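Local coordinates for MutT related protein (Methanosarcina mazei, PDB 3GRN), which is probably a hydrolase of the Nudix (MutT) family, whose members typically cleave nucleoside diphosphates linked to another group, at residues K5-V11 / E82-I88. Numbering follows the deposited sequence. Where two conformers were deposited one is given.
Sequences KPYIISV and EKKVIAI
Ile-8 and Ser-10 bind the neighbouring strand through both backbone N and O, in the parallel ladder that pairs 7-11 with 84-88. Ile-8 N reaches Lys-84 O and Ile-8 O takes Ile-86 N, each at 2.9 Å; Ser-10 repeats the pattern with Ile-86 O and Ile-88 N. Pro-6 O starts the series by accepting Lys-84 N at 2.8 Å, with an N-H...O angle of 170°. Several of these carbonyls also receive a CA-H, as Lys-84 O does from Tyr-7 CA (3.2 Å).

The Tyr-7 ring and the Lys-84 chain run side by side in the same direction. Lys-84 CB lies 3.6 Å from Tyr-7 CD1, oblique to the ring, and a bend at chi3 (87°) brings Lys-84 NZ to 3.2 Å from Tyr-7 OH, to which it donates a hydrogen bond. With an alanine here in place of Lys-84, the Tyr-7 hydroxyl would probably lose this donor and one flank of its ring would be uncovered.

Apolar packing continues along the same face, where Ile-86 CD1 meets Tyr-7 CD1 at 3.7 Å and Ile-9 CD1 touches Ile-86 CB; Leu-51 of helix 51-63 packs on Ile-9. On the other face, Ile-8 CD1 rests against Lys-83 CD (3.7 Å), while Ile-8 CG1 packs against Val-85 CG2. At the strand entrance, Lys-5 lays CG over Lys-83 CA and sends NZ to a salt bridge with Glu-79.

Strands 38-44 and 72-79 flank this pair antiparallel, making it the one parallel pairing within the mixed sheet of the alpha/beta/alpha Nudix fold.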
loop_
_atom_site.group_PDB
_atom_site.type_symbol
_atom_site.label_atom_id
_atom_site.label_comp_id
_atom_site.label_asym_id
_atom_site.label_seq_id
_atom_site.Cartn_x
_atom_site.Cartn_y
_atom_site.Cartn_z
ATOM N N LYS A 5 21.216 10.339 -3.641
ATOM C CA LYS A 5 20.113 9.480 -3.245
ATOM C C LYS A 5 19.159 10.286 -2.346
ATOM O O LYS A 5 19.627 10.886 -1.381
ATOM C CB LYS A 5 20.690 8.298 -2.479
ATOM C CG LYS A 5 19.721 7.212 -2.164
ATOM C CD LYS A 5 20.413 6.058 -1.441
ATOM C CE LYS A 5 21.354 5.303 -2.391
ATOM N NZ LYS A 5 21.819 4.020 -1.773
ATOM N N PRO A 6 17.852 10.296 -2.677
ATOM C CA PRO A 6 16.879 11.099 -1.919
ATOM C C PRO A 6 16.598 10.505 -0.546
ATOM O O PRO A 6 16.787 9.288 -0.342
ATOM C CB PRO A 6 15.610 11.009 -2.764
ATOM C CG PRO A 6 15.728 9.680 -3.462
ATOM C CD PRO A 6 17.203 9.563 -3.775
ATOM N N TYR A 7 16.179 11.367 0.383
ATOM C CA TYR A 7 15.672 10.921 1.693
ATOM C C TYR A 7 14.158 10.842 1.638
ATOM O O TYR A 7 13.522 11.655 0.954
ATOM C CB TYR A 7 16.064 11.887 2.814
ATOM C CG TYR A 7 17.495 11.827 3.243
ATOM C CD1 TYR A 7 17.885 10.975 4.286
ATOM C CD2 TYR A 7 18.464 12.633 2.640
ATOM C CE1 TYR A 7 19.217 10.913 4.702
ATOM C CE2 TYR A 7 19.801 12.586 3.043
ATOM C CZ TYR A 7 20.173 11.712 4.067
ATOM O OH TYR A 7 21.485 11.645 4.473
ATOM N N ILE A 8 13.576 9.880 2.369
ATOM C CA ILE A 8 12.137 9.833 2.584
ATOM C C ILE A 8 11.874 9.644 4.068
ATOM O O ILE A 8 12.765 9.175 4.798
ATOM C CB ILE A 8 11.417 8.726 1.774
ATOM C CG1 ILE A 8 11.833 7.346 2.268
ATOM C CG2 ILE A 8 11.665 8.919 0.234
ATOM C CD1 ILE A 8 10.820 6.272 2.064
ATOM N N ILE A 9 10.683 10.081 4.504
ATOM C CA ILE A 9 10.278 9.941 5.911
ATOM C C ILE A 9 9.305 8.759 6.008
ATOM O O ILE A 9 8.341 8.650 5.223
ATOM C CB ILE A 9 9.591 11.248 6.473
ATOM C CG1 ILE A 9 10.452 12.495 6.225
ATOM C CG2 ILE A 9 9.219 11.089 7.985
ATOM C CD1 ILE A 9 11.838 12.447 6.866
ATOM N N SER A 10 9.562 7.883 6.970
ATOM C CA SER A 10 8.672 6.773 7.260
ATOM C C SER A 10 8.306 6.805 8.726
ATOM O O SER A 10 8.957 7.498 9.517
ATOM C CB SER A 10 9.302 5.428 6.899
ATOM O OG SER A 10 9.443 5.303 5.490
ATOM N N VAL A 11 7.229 6.109 9.071
ATOM C CA VAL A 11 6.809 5.959 10.467
ATOM C C VAL A 11 6.531 4.491 10.813
ATOM O O VAL A 11 5.993 3.736 10.000
ATOM C CB VAL A 11 5.572 6.836 10.781
ATOM C CG1 VAL A 11 5.947 8.312 10.806
ATOM C CG2 VAL A 11 4.461 6.615 9.732
ATOM N N GLU A 82 17.571 2.682 -3.496
ATOM C CA GLU A 82 17.150 3.870 -4.235
ATOM C C GLU A 82 16.760 5.082 -3.390
ATOM O O GLU A 82 16.470 6.137 -3.948
ATOM C CB GLU A 82 16.082 3.529 -5.269
ATOM C CG GLU A 82 14.713 3.356 -4.710
ATOM C CD GLU A 82 13.882 2.393 -5.532
ATOM O OE1 GLU A 82 13.992 2.409 -6.784
ATOM O OE2 GLU A 82 13.116 1.622 -4.914
ATOM N N LYS A 83 16.805 4.933 -2.063
ATOM C CA LYS A 83 16.506 6.041 -1.148
ATOM C C LYS A 83 17.109 5.777 0.236
ATOM O O LYS A 83 17.406 4.622 0.572
ATOM C CB LYS A 83 14.993 6.234 -1.025
ATOM C CG LYS A 83 14.266 5.044 -0.373
ATOM C CD LYS A 83 12.815 5.003 -0.794
ATOM C CE LYS A 83 12.228 3.633 -0.543
ATOM N NZ LYS A 83 12.667 2.683 -1.602
ATOM N N LYS A 84 17.273 6.847 1.019
ATOM C CA LYS A 84 17.596 6.746 2.444
ATOM C C LYS A 84 16.334 6.999 3.250
ATOM O O LYS A 84 15.596 7.940 2.968
ATOM C CB LYS A 84 18.667 7.766 2.837
ATOM C CG LYS A 84 20.037 7.520 2.098
ATOM C CD LYS A 84 21.161 8.421 2.601
ATOM C CE LYS A 84 21.876 7.808 3.812
ATOM N NZ LYS A 84 22.884 8.716 4.453
ATOM N N VAL A 85 16.113 6.182 4.266
ATOM C CA VAL A 85 14.918 6.276 5.059
ATOM C C VAL A 85 15.234 6.910 6.432
ATOM O O VAL A 85 16.192 6.536 7.106
ATOM C CB VAL A 85 14.257 4.898 5.206
ATOM C CG1 VAL A 85 13.047 4.972 6.133
ATOM C CG2 VAL A 85 13.863 4.344 3.796
ATOM N N ILE A 86 14.456 7.911 6.795
ATOM C CA ILE A 86 14.498 8.456 8.149
ATOM C C ILE A 86 13.149 8.064 8.731
ATOM O O ILE A 86 12.096 8.507 8.231
ATOM C CB ILE A 86 14.556 9.994 8.168
ATOM C CG1 ILE A 86 15.859 10.526 7.548
ATOM C CG2 ILE A 86 14.416 10.499 9.617
ATOM C CD1 ILE A 86 15.739 11.980 7.068
ATOM N N ALA A 87 13.174 7.231 9.760
ATOM C CA ALA A 87 11.919 6.688 10.283
ATOM C C ALA A 87 11.719 7.049 11.753
ATOM O O ALA A 87 12.650 6.964 12.561
ATOM C CB ALA A 87 11.862 5.215 10.102
ATOM N N ILE A 88 10.505 7.475 12.070
ATOM C CA ILE A 88 10.161 7.835 13.440
ATOM C C ILE A 88 9.269 6.725 13.998
ATOM O O ILE A 88 8.298 6.289 13.341
ATOM C CB ILE A 88 9.505 9.248 13.543
ATOM C CG1 ILE A 88 10.464 10.338 13.023
ATOM C CG2 ILE A 88 9.166 9.581 14.988
ATOM C CD1 ILE A 88 10.373 10.614 11.542
#